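Local coordinates for probable porin (Pseudomonas aeruginosa, PDB 4FT6), which probably acts as an outer-membrane porin of the OprD family, a beta-barrel that lets small solutes cross the outer membrane, at residues S14-L19 / L46-S51; S108-K113 / G139-R144; G200-R205 / Q212-L217; I293-F298 / A344-V349. All blocks are in the same frame, centred on the assembly; numbering follows the deposited sequence.

Contact 1 (S14-L19 / L46-S51); sequences SVSLGL and LLQAKS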
# COMPACT_ATOMS: atom_id res chain seq x y z
N SER A 14 -15.94 -12.47 13.87
CA SER A 14 -15.55 -11.22 14.49
C SER A 14 -16.16 -10.01 13.79
O SER A 14 -16.42 -10.04 12.58
CB SER A 14 -14.02 -11.08 14.53
OG SER A 14 -13.48 -11.03 13.22
N VAL A 15 -16.40 -8.95 14.56
CA VAL A 15 -16.80 -7.67 14.01
C VAL A 15 -15.93 -6.58 14.65
O VAL A 15 -15.83 -6.50 15.88
CB VAL A 15 -18.28 -7.35 14.29
CG1 VAL A 15 -18.71 -6.11 13.51
CG2 VAL A 15 -19.15 -8.53 13.91
N SER A 16 -15.30 -5.77 13.81
CA SER A 16 -14.54 -4.64 14.31
C SER A 16 -14.96 -3.35 13.60
O SER A 16 -15.41 -3.37 12.44
CB SER A 16 -13.05 -4.88 14.13
OG SER A 16 -12.73 -4.98 12.75
N LEU A 17 -14.84 -2.24 14.33
CA LEU A 17 -15.10 -0.92 13.79
C LEU A 17 -13.83 -0.10 13.89
O LEU A 17 -13.42 0.30 14.98
CB LEU A 17 -16.22 -0.23 14.57
CG LEU A 17 -16.43 1.23 14.16
CD1 LEU A 17 -16.80 1.33 12.69
CD2 LEU A 17 -17.47 1.91 15.04
N GLY A 18 -13.20 0.15 12.74
CA GLY A 18 -11.98 0.93 12.73
C GLY A 18 -12.27 2.41 12.60
O GLY A 18 -13.04 2.83 11.72
N LEU A 19 -11.67 3.20 13.47
CA LEU A 19 -11.87 4.64 13.48
C LEU A 19 -10.56 5.32 13.11
O LEU A 19 -9.51 5.04 13.70
CB LEU A 19 -12.34 5.10 14.86
CG LEU A 19 -13.69 4.56 15.34
CD1 LEU A 19 -13.78 4.62 16.86
CD2 LEU A 19 -14.82 5.36 14.72
N LEU A 46 -14.44 2.11 9.47
CA LEU A 46 -14.21 0.88 8.72
C LEU A 46 -14.84 -0.33 9.40
O LEU A 46 -14.34 -0.84 10.41
CB LEU A 46 -12.72 0.64 8.53
CG LEU A 46 -12.37 -0.53 7.61
CD1 LEU A 46 -13.07 -0.37 6.25
CD2 LEU A 46 -10.83 -0.63 7.46
N LEU A 47 -15.95 -0.79 8.83
CA LEU A 47 -16.69 -1.92 9.39
C LEU A 47 -16.23 -3.21 8.73
O LEU A 47 -16.31 -3.36 7.50
CB LEU A 47 -18.19 -1.75 9.17
CG LEU A 47 -19.06 -2.77 9.90
CD1 LEU A 47 -18.69 -2.79 11.37
CD2 LEU A 47 -20.55 -2.45 9.70
N GLN A 48 -15.74 -4.13 9.54
CA GLN A 48 -15.31 -5.43 9.04
C GLN A 48 -15.93 -6.53 9.86
O GLN A 48 -15.63 -6.67 11.05
CB GLN A 48 -13.79 -5.54 9.07
CG GLN A 48 -13.11 -4.77 7.98
CD GLN A 48 -11.61 -4.92 8.02
OE1 GLN A 48 -10.95 -4.40 8.93
NE2 GLN A 48 -11.05 -5.64 7.05
N ALA A 49 -16.80 -7.31 9.22
CA ALA A 49 -17.50 -8.40 9.89
C ALA A 49 -17.22 -9.71 9.16
O ALA A 49 -17.45 -9.84 7.95
CB ALA A 49 -18.98 -8.13 9.92
N LYS A 50 -16.69 -10.69 9.89
CA LYS A 50 -16.39 -11.98 9.31
C LYS A 50 -17.15 -13.01 10.11
O LYS A 50 -17.16 -12.96 11.34
CB LYS A 50 -14.90 -12.27 9.41
CG LYS A 50 -14.02 -11.20 8.82
CD LYS A 50 -12.65 -11.21 9.46
CE LYS A 50 -11.82 -10.00 9.04
NZ LYS A 50 -11.12 -10.24 7.76
N SER A 51 -17.80 -13.94 9.42
CA SER A 51 -18.30 -15.12 10.07
C SER A 51 -17.13 -16.09 10.10
O SER A 51 -16.11 -15.86 9.42
CB SER A 51 -19.42 -15.75 9.25
OG SER A 51 -18.89 -16.43 8.12
O HOH W 1 -12.57 -2.99 11.06

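Contact 2 (S108-K113 / G139-R144); sequences SNTELK and GMLTSR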
# COMPACT_ATOMS: atom_id res chain seq x y z
N SER A 108 -10.02 -27.97 3.16
CA SER A 108 -8.75 -28.31 3.82
C SER A 108 -7.95 -27.06 4.21
O SER A 108 -8.36 -26.33 5.12
CB SER A 108 -7.93 -29.23 2.92
OG SER A 108 -6.57 -29.24 3.32
N ASN A 109 -6.83 -26.83 3.52
CA ASN A 109 -5.96 -25.67 3.75
C ASN A 109 -6.00 -24.66 2.61
O ASN A 109 -5.13 -23.79 2.49
CB ASN A 109 -4.50 -26.11 3.93
CG ASN A 109 -4.26 -26.83 5.24
OD1 ASN A 109 -4.87 -26.52 6.26
ND2 ASN A 109 -3.34 -27.79 5.21
N THR A 110 -7.01 -24.79 1.76
CA THR A 110 -7.13 -23.93 0.60
C THR A 110 -8.38 -23.07 0.77
O THR A 110 -9.44 -23.55 1.16
CB THR A 110 -7.21 -24.76 -0.68
OG1 THR A 110 -5.97 -25.46 -0.87
CG2 THR A 110 -7.52 -23.88 -1.89
N GLU A 111 -8.26 -21.78 0.47
CA GLU A 111 -9.31 -20.85 0.81
C GLU A 111 -9.64 -19.93 -0.36
O GLU A 111 -8.73 -19.43 -1.03
CB GLU A 111 -8.88 -20.04 2.03
CG GLU A 111 -9.98 -19.21 2.65
CD GLU A 111 -9.49 -18.43 3.86
OE1 GLU A 111 -8.26 -18.44 4.13
OE2 GLU A 111 -10.33 -17.81 4.55
N LEU A 112 -10.93 -19.73 -0.61
CA LEU A 112 -11.35 -18.90 -1.73
C LEU A 112 -12.23 -17.77 -1.22
O LEU A 112 -13.17 -18.02 -0.46
CB LEU A 112 -12.14 -19.76 -2.72
CG LEU A 112 -12.76 -19.02 -3.90
CD1 LEU A 112 -11.66 -18.49 -4.83
CD2 LEU A 112 -13.75 -19.92 -4.65
N LYS A 113 -11.91 -16.54 -1.60
CA LYS A 113 -12.77 -15.39 -1.27
C LYS A 113 -13.17 -14.67 -2.53
O LYS A 113 -12.33 -14.42 -3.41
CB LYS A 113 -12.07 -14.39 -0.34
CG LYS A 113 -11.89 -14.82 1.11
CD LYS A 113 -11.19 -13.70 1.93
CE LYS A 113 -10.68 -14.24 3.27
NZ LYS A 113 -9.83 -15.44 3.08
N GLY A 139 -11.97 -12.24 -7.17
CA GLY A 139 -11.89 -13.48 -6.43
C GLY A 139 -10.45 -13.87 -6.18
O GLY A 139 -9.59 -13.73 -7.07
N MET A 140 -10.17 -14.34 -4.97
CA MET A 140 -8.81 -14.73 -4.63
C MET A 140 -8.75 -16.16 -4.12
O MET A 140 -9.56 -16.58 -3.28
CB MET A 140 -8.21 -13.80 -3.57
CG MET A 140 -8.12 -12.35 -4.00
SD MET A 140 -7.63 -11.31 -2.61
CE MET A 140 -5.89 -11.72 -2.53
N LEU A 141 -7.79 -16.89 -4.65
CA LEU A 141 -7.50 -18.22 -4.17
C LEU A 141 -6.14 -18.17 -3.45
O LEU A 141 -5.19 -17.55 -3.92
CB LEU A 141 -7.45 -19.21 -5.33
CG LEU A 141 -7.37 -20.70 -5.00
CD1 LEU A 141 -8.45 -21.03 -4.00
CD2 LEU A 141 -7.55 -21.53 -6.26
N THR A 142 -6.08 -18.83 -2.30
CA THR A 142 -4.86 -18.91 -1.52
C THR A 142 -4.72 -20.35 -1.03
O THR A 142 -5.64 -20.89 -0.40
CB THR A 142 -4.92 -18.00 -0.31
OG1 THR A 142 -5.40 -16.70 -0.72
CG2 THR A 142 -3.53 -17.90 0.35
N SER A 143 -3.58 -20.97 -1.31
CA SER A 143 -3.45 -22.39 -0.98
C SER A 143 -2.11 -22.73 -0.39
O SER A 143 -1.05 -22.33 -0.91
CB SER A 143 -3.74 -23.27 -2.19
OG SER A 143 -3.79 -24.62 -1.77
N ARG A 144 -2.15 -23.47 0.72
CA ARG A 144 -0.96 -23.88 1.43
C ARG A 144 -1.12 -25.32 1.91
O ARG A 144 -1.16 -25.60 3.11
CB ARG A 144 -0.64 -22.92 2.57
CG ARG A 144 -1.81 -22.61 3.47
CD ARG A 144 -1.44 -21.50 4.44
NE ARG A 144 -1.40 -20.19 3.80
CZ ARG A 144 -1.66 -19.04 4.43
NH1 ARG A 144 -1.96 -19.06 5.72
NH2 ARG A 144 -1.61 -17.89 3.78

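Contact 3 (G200-R205 / Q212-L217); sequences GLWQAR and QDYYSL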
# COMPACT_ATOMS: atom_id res chain seq x y z
N GLY A 200 10.05 -15.94 -3.76
CA GLY A 200 8.72 -15.72 -4.30
C GLY A 200 8.71 -15.63 -5.81
O GLY A 200 9.68 -15.20 -6.43
N LEU A 201 7.58 -16.01 -6.41
CA LEU A 201 7.44 -15.98 -7.86
C LEU A 201 6.03 -15.58 -8.22
O LEU A 201 5.05 -16.18 -7.75
CB LEU A 201 7.75 -17.34 -8.45
CG LEU A 201 9.05 -17.31 -9.23
CD1 LEU A 201 9.83 -18.56 -8.94
CD2 LEU A 201 8.71 -17.17 -10.71
N TRP A 202 5.92 -14.55 -9.04
CA TRP A 202 4.62 -14.00 -9.36
C TRP A 202 4.54 -13.62 -10.82
O TRP A 202 5.53 -13.21 -11.43
CB TRP A 202 4.39 -12.76 -8.52
CG TRP A 202 4.30 -13.04 -7.06
CD1 TRP A 202 5.34 -13.25 -6.20
CD2 TRP A 202 3.10 -13.13 -6.27
NE1 TRP A 202 4.87 -13.47 -4.93
CE2 TRP A 202 3.50 -13.40 -4.94
CE3 TRP A 202 1.74 -13.01 -6.57
CZ2 TRP A 202 2.57 -13.55 -3.90
CZ3 TRP A 202 0.82 -13.16 -5.54
CH2 TRP A 202 1.24 -13.42 -4.22
N GLN A 203 3.33 -13.74 -11.35
CA GLN A 203 3.06 -13.37 -12.73
C GLN A 203 1.66 -12.78 -12.77
O GLN A 203 0.71 -13.40 -12.28
CB GLN A 203 3.13 -14.59 -13.64
CG GLN A 203 2.65 -14.30 -15.05
CD GLN A 203 3.77 -14.33 -16.06
OE1 GLN A 203 3.56 -14.08 -17.24
NE2 GLN A 203 4.97 -14.65 -15.59
N ALA A 204 1.55 -11.58 -13.33
CA ALA A 204 0.25 -10.95 -13.43
C ALA A 204 0.03 -10.48 -14.84
O ALA A 204 0.99 -10.16 -15.56
CB ALA A 204 0.12 -9.80 -12.45
N ARG A 205 -1.23 -10.43 -15.23
CA ARG A 205 -1.62 -10.13 -16.59
C ARG A 205 -2.77 -9.15 -16.60
O ARG A 205 -3.93 -9.54 -16.37
CB ARG A 205 -2.07 -11.42 -17.26
CG ARG A 205 -2.37 -11.31 -18.74
CD ARG A 205 -1.18 -11.82 -19.54
NE ARG A 205 -0.81 -13.18 -19.16
CZ ARG A 205 0.12 -13.89 -19.79
NH1 ARG A 205 0.78 -13.38 -20.82
NH2 ARG A 205 0.40 -15.12 -19.37
N GLN A 212 3.31 -8.85 -16.13
CA GLN A 212 4.35 -8.47 -15.19
C GLN A 212 4.82 -9.67 -14.39
O GLN A 212 4.01 -10.37 -13.78
CB GLN A 212 3.84 -7.37 -14.24
CG GLN A 212 4.79 -6.96 -13.10
CD GLN A 212 4.23 -5.78 -12.29
OE1 GLN A 212 3.54 -5.98 -11.28
NE2 GLN A 212 4.52 -4.56 -12.74
N ASP A 213 6.13 -9.90 -14.39
CA ASP A 213 6.72 -10.95 -13.57
C ASP A 213 7.32 -10.31 -12.34
O ASP A 213 7.76 -9.15 -12.39
CB ASP A 213 7.81 -11.69 -14.33
CG ASP A 213 7.33 -12.22 -15.65
OD1 ASP A 213 6.11 -12.46 -15.76
OD2 ASP A 213 8.15 -12.40 -16.57
N TYR A 214 7.36 -11.05 -11.24
CA TYR A 214 8.02 -10.58 -10.03
C TYR A 214 8.78 -11.70 -9.34
O TYR A 214 8.23 -12.77 -9.07
CB TYR A 214 7.01 -9.94 -9.08
CG TYR A 214 7.61 -9.49 -7.76
CD1 TYR A 214 8.46 -8.40 -7.70
CD2 TYR A 214 7.30 -10.15 -6.58
CE1 TYR A 214 8.99 -7.99 -6.48
CE2 TYR A 214 7.83 -9.75 -5.37
CZ TYR A 214 8.67 -8.66 -5.32
OH TYR A 214 9.20 -8.26 -4.12
N TYR A 215 10.06 -11.45 -9.06
CA TYR A 215 10.92 -12.42 -8.39
C TYR A 215 11.32 -11.85 -7.05
O TYR A 215 11.65 -10.66 -6.95
CB TYR A 215 12.19 -12.65 -9.20
CG TYR A 215 11.92 -12.99 -10.64
CD1 TYR A 215 11.68 -12.00 -11.57
CD2 TYR A 215 11.94 -14.30 -11.08
CE1 TYR A 215 11.43 -12.30 -12.89
CE2 TYR A 215 11.70 -14.62 -12.41
CZ TYR A 215 11.45 -13.62 -13.31
OH TYR A 215 11.20 -13.90 -14.63
N SER A 216 11.32 -12.69 -6.02
CA SER A 216 11.52 -12.19 -4.67
C SER A 216 12.47 -13.07 -3.86
O SER A 216 12.44 -14.30 -3.96
CB SER A 216 10.18 -12.09 -3.95
OG SER A 216 10.38 -11.81 -2.59
N LEU A 217 13.29 -12.42 -3.06
CA LEU A 217 14.29 -13.12 -2.27
C LEU A 217 14.46 -12.39 -0.96
O LEU A 217 14.67 -11.18 -0.95
CB LEU A 217 15.63 -13.13 -3.01
CG LEU A 217 16.24 -14.51 -3.21
CD1 LEU A 217 15.99 -15.36 -1.98
CD2 LEU A 217 15.66 -15.16 -4.45

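Contact 4 (I293-F298 / A344-V349); sequences IQVRNF and AWERDV. With C8E ((hydroxyethyloxy)tri(ethyloxy)octane), chain E.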
# COMPACT_ATOMS: atom_id res chain seq x y z
N ILE A 293 7.69 5.73 -0.64
CA ILE A 293 7.60 6.38 0.66
C ILE A 293 6.49 7.43 0.67
O ILE A 293 5.58 7.37 -0.14
CB ILE A 293 8.98 6.91 1.13
CG1 ILE A 293 9.50 7.97 0.17
CG2 ILE A 293 9.99 5.77 1.24
CD1 ILE A 293 10.86 8.43 0.49
N GLN A 294 6.58 8.40 1.59
CA GLN A 294 5.41 9.20 1.95
C GLN A 294 4.73 9.94 0.79
O GLN A 294 3.52 9.83 0.64
CB GLN A 294 5.73 10.16 3.10
CG GLN A 294 4.49 10.75 3.77
CD GLN A 294 4.82 11.59 4.98
OE1 GLN A 294 5.84 11.37 5.65
NE2 GLN A 294 3.97 12.57 5.27
N VAL A 295 5.48 10.66 -0.03
CA VAL A 295 4.87 11.47 -1.09
C VAL A 295 5.26 11.03 -2.51
O VAL A 295 4.52 11.26 -3.46
CB VAL A 295 5.17 12.99 -0.91
CG1 VAL A 295 5.85 13.26 0.44
CG2 VAL A 295 6.01 13.52 -2.06
N ARG A 296 6.42 10.40 -2.62
CA ARG A 296 6.95 9.99 -3.92
C ARG A 296 7.52 8.56 -3.81
O ARG A 296 7.92 8.11 -2.72
CB ARG A 296 8.04 10.97 -4.35
CG ARG A 296 8.54 10.78 -5.76
CD ARG A 296 9.57 11.81 -6.12
NE ARG A 296 10.50 11.27 -7.10
CZ ARG A 296 10.22 11.11 -8.38
NH1 ARG A 296 9.02 11.44 -8.84
NH2 ARG A 296 11.12 10.61 -9.21
N ASN A 297 7.55 7.83 -4.93
CA ASN A 297 8.00 6.44 -4.91
C ASN A 297 9.23 6.17 -5.81
O ASN A 297 9.69 5.02 -5.94
CB ASN A 297 6.83 5.47 -5.20
CG ASN A 297 6.31 5.59 -6.61
OD1 ASN A 297 6.83 6.38 -7.40
ND2 ASN A 297 5.31 4.80 -6.94
N PHE A 298 9.75 7.23 -6.42
CA PHE A 298 10.99 7.18 -7.18
C PHE A 298 10.95 6.15 -8.29
O PHE A 298 11.84 5.31 -8.40
CB PHE A 298 12.17 6.93 -6.23
CG PHE A 298 12.38 8.05 -5.23
CD1 PHE A 298 11.70 8.06 -4.01
CD2 PHE A 298 13.24 9.11 -5.52
CE1 PHE A 298 11.89 9.11 -3.10
CE2 PHE A 298 13.43 10.15 -4.60
CZ PHE A 298 12.76 10.16 -3.40
N ALA A 344 15.91 14.19 -7.28
CA ALA A 344 14.95 14.44 -6.22
C ALA A 344 15.45 13.85 -4.92
O ALA A 344 16.24 12.89 -4.92
CB ALA A 344 13.59 13.85 -6.57
N TRP A 345 15.03 14.43 -3.80
CA TRP A 345 15.29 13.82 -2.51
C TRP A 345 14.11 14.04 -1.59
O TRP A 345 13.49 15.11 -1.62
CB TRP A 345 16.61 14.32 -1.89
CG TRP A 345 16.64 15.80 -1.49
CD1 TRP A 345 17.27 16.80 -2.16
CD2 TRP A 345 16.04 16.40 -0.33
NE1 TRP A 345 17.09 18.00 -1.49
CE2 TRP A 345 16.34 17.78 -0.37
CE3 TRP A 345 15.27 15.91 0.74
CZ2 TRP A 345 15.91 18.68 0.62
CZ3 TRP A 345 14.82 16.80 1.71
CH2 TRP A 345 15.15 18.17 1.65
N GLU A 346 13.79 13.04 -0.78
CA GLU A 346 12.69 13.13 0.16
C GLU A 346 13.19 12.73 1.53
O GLU A 346 13.99 11.79 1.67
CB GLU A 346 11.49 12.26 -0.27
CG GLU A 346 10.33 12.25 0.73
CD GLU A 346 9.11 11.46 0.23
OE1 GLU A 346 8.92 11.32 -1.01
OE2 GLU A 346 8.31 10.99 1.08
N ARG A 347 12.72 13.45 2.55
CA ARG A 347 13.10 13.21 3.93
C ARG A 347 11.81 13.05 4.71
O ARG A 347 11.02 14.00 4.80
CB ARG A 347 13.88 14.42 4.47
CG ARG A 347 14.27 14.32 5.94
CD ARG A 347 13.71 15.47 6.76
NE ARG A 347 12.26 15.37 6.87
CZ ARG A 347 11.49 16.18 7.58
NH1 ARG A 347 12.01 17.18 8.27
NH2 ARG A 347 10.18 15.98 7.59
N ASP A 348 11.57 11.85 5.23
CA ASP A 348 10.34 11.55 5.97
C ASP A 348 10.65 11.45 7.45
O ASP A 348 11.74 11.06 7.81
CB ASP A 348 9.75 10.20 5.53
CG ASP A 348 9.21 10.23 4.11
OD1 ASP A 348 9.12 11.32 3.51
OD2 ASP A 348 8.86 9.13 3.60
N VAL A 349 9.68 11.78 8.29
CA VAL A 349 9.81 11.59 9.73
C VAL A 349 8.50 11.08 10.31
O VAL A 349 7.44 11.66 10.09
CB VAL A 349 10.20 12.89 10.47
CG1 VAL A 349 10.00 12.73 11.97
CG2 VAL A 349 11.64 13.24 10.16
C1 C8E E . 11.54 22.36 9.35
C2 C8E E . 11.81 21.04 10.07
C3 C8E E . 10.60 20.11 9.98
C4 C8E E . 9.88 19.98 11.33
C5 C8E E . 9.94 18.56 11.90
C6 C8E E . 11.28 17.88 11.62
C7 C8E E . 11.48 16.60 12.44
C8 C8E E . 11.20 16.75 13.93
O9 C8E E . 11.09 15.48 14.53
C10 C8E E . 12.16 15.15 15.40
C11 C8E E . 11.93 13.78 16.06
O12 C8E E . 12.13 12.74 15.12
C13 C8E E . 13.21 11.88 15.46

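Contact 1 (S14-L19 / L46-S51)
Ser14, Ser16 and Gly18 each form a pair of backbone hydrogen bonds, with Lys50, Gln48 and Leu46 in turn. In the middle pair, Ser16 N gives to Gln48 O at 2.9 Å and Gln48 N gives back to Ser16 O at 3.0 Å. Between these pairs lie the non-hydrogen-bonded ones, Val15 with Ala49 and Leu17 with Leu47. Val15, Leu47 and Ala49 carry the apolar contact: Val15 CG2 meets Ala49 CB at 4.0 Å, and CG1 meets Leu47 CD1 at 3.9 Å. Leu47 CG sits trans to the backbone N (chi1 -171°), which brings CD1 back over the partner strand. This is the first hairpin of the barrel, strands 14-28 and 37-50. A bound decyl maltoside touching Leu47 is consistent with the face of Val15, Leu17, Leu47 and Ala49 being the outer, membrane-facing one. The opposite face carries Ser14, Ser16, Gln48 and Lys50 beside Leu46. There a water lies 2.6 Å from Ser16 OG and probably shares its protons between Leu46 O, 2.9 Å from it, and Gln48 OE1, linking the two strands. Along this face, Lys50 CD passes Ser14 OG at 3.9 Å while the ammonium end leads away toward Glu63, to which it makes a long, weak ion pair.

Contact 2 (S108-K113 / G139-R144)
Thr110 faces Ser143 directly, and the two hydroxyls are hydrogen-bonded, Ser143 OG giving to Thr110 OG1; the modelled 2.5 Å between these atoms is too short to be pressed. Thr110 OG1 is also hydrogen-bonded to Glu145, just past the end of strand 139-143. With the hydroxyl beside the backbone N (chi1 -65°), the methyl CG2 is left to cross Leu141 CD1 at 3.7 Å. Asn109, one step back, lies before the strand begins. Its CB rests 3.5 Å from Arg144 O, and the pairing frays here: Arg144 N reaches Asn109 O only as a weak bond of 3.5 Å. The strands 110-114 and 139-143 run antiparallel and are neighbours in the wall of the barrel, although 25 residues separate the two segments. Met140 anchors the other end through its backbone, giving N to Lys113 O at 2.7 Å and taking Lys113 N on its own O at 2.9 Å. Its thioether turns away from segment 108-113 to lie against Leu117, Pro119 and Leu121 on the same face as Glu111, Lys113 and Thr142. On that face Lys113 folds back on its own strand, with NZ 2.8 Å from Glu111 OE2 in a salt bridge whose hydrogen bond is weak. The same carboxylate oxygen is bonded to Tyr53 OH.

Contact 3 (G200-R205 / Q212-L217)
Trp202 and Tyr214 form the closely packed side of this hairpin. They leave paired strands side by side and point the same way. Trp202 CD1 lies at the edge of the Tyr214 ring, near its plane and 3.7 Å from Tyr214 CD2, while the five-membered ring of Trp202 and the Tyr214 ring are inclined at 54°, an oblique pairing. The two rings diverge from the strands by different first torsions: Tyr214 CG is trans to its N (chi1 177°), whereas Trp202 CG sits beside its own N. Beneath them the backbones are joined in both directions, Trp202 N to Tyr214 O at 2.9 Å and Tyr214 N to Trp202 O at 2.8 Å. On the same face Gly200 pairs with Ser216, whose CB is 3.9 Å from Gly200 CA, and Ala204 lies beside Gln212.

The other face is looser and more exposed. Leu201 CD2 only grazes Tyr215 CE2 at 4.3 Å. Gln203 and Asp213 run alongside each other with amide and carboxylate planes 35° apart, but Gln203 NE2 lies near Asp213 OD1 at an angle too poor for a hydrogen bond.

Within the barrel wall, strand 183-192 flanks segment 200-205 and strand 226-239 flanks segment 212-217. Over the aromatic face Trp202 stacks on His152, Tyr214 meets Phe235, and Pro122 with Ile123 packs against the same side.

Contact 4 (I293-F298 / A344-V349)
Two acidic side chains of one strand, Glu346 and Asp348, hold a loop through its backbone N-H groups. Asp348 OD2 takes Gln294 N at 3.1 Å, Glu346 OE2 takes Val295 N at 3.1 Å, and Glu346 OE1 takes Arg296 N at a similar length but a poor angle, a weak bond. The first two donors come to the syn side of their carboxylates, tilted by 24° and 23° out of plane. With CG trans to the backbone N (chi1 176°) and the chain extended, the Glu346 carboxylate reaches the N-H groups of Val295 and Arg296. Asp348 OD2 is also salt-bridged to Arg327, a positive charge that probably offsets part of the negative charge of the two buried acids.

Apolar groups crowd the carboxylate of Glu346. Ile293 comes at it from the opposite direction, with CD1 3.5 Å from Glu346 CD, and Val295 CG1 lies 3.4 Å from Glu346 OE2. Phe298 brings the rim of its ring to the strand: CZ is 4.0 Å from Glu346 CB, on the stem of that side chain, and CE2 is 4.2 Å from Ala344 CB. On the other side of strand 342-354, Val349 and Arg347 touch a bound C8E detergent, consistent with an outward, membrane-side face. Segment 293-298 belongs to a long loop tucked against the inner wall of the barrel, as in other porins, where inward-folded loops constrict the channel; this loop may do the same.

How the contacts relate
Along the chain the four contacts come in series; none nests in or crosses another. Contact 1 closes the first hairpin near the N terminus, with 26 residues between its segments. Contact 2 closes an excursion of nearly the same length, 25 residues, that includes strand 117-121, its centre about 21 Å from that of contact 1. Contact 3 closes a tight hairpin with 6 residues between its segments, its centre about 19 Å from that of contact 2. Those three join neighbouring strands of the wall. Contact 4 instead ties the loop between strands 264-274 and 304-313 to strand 342-354, spanning 45 residues, on the opposite side of the chain's centre from contacts 1 and 2.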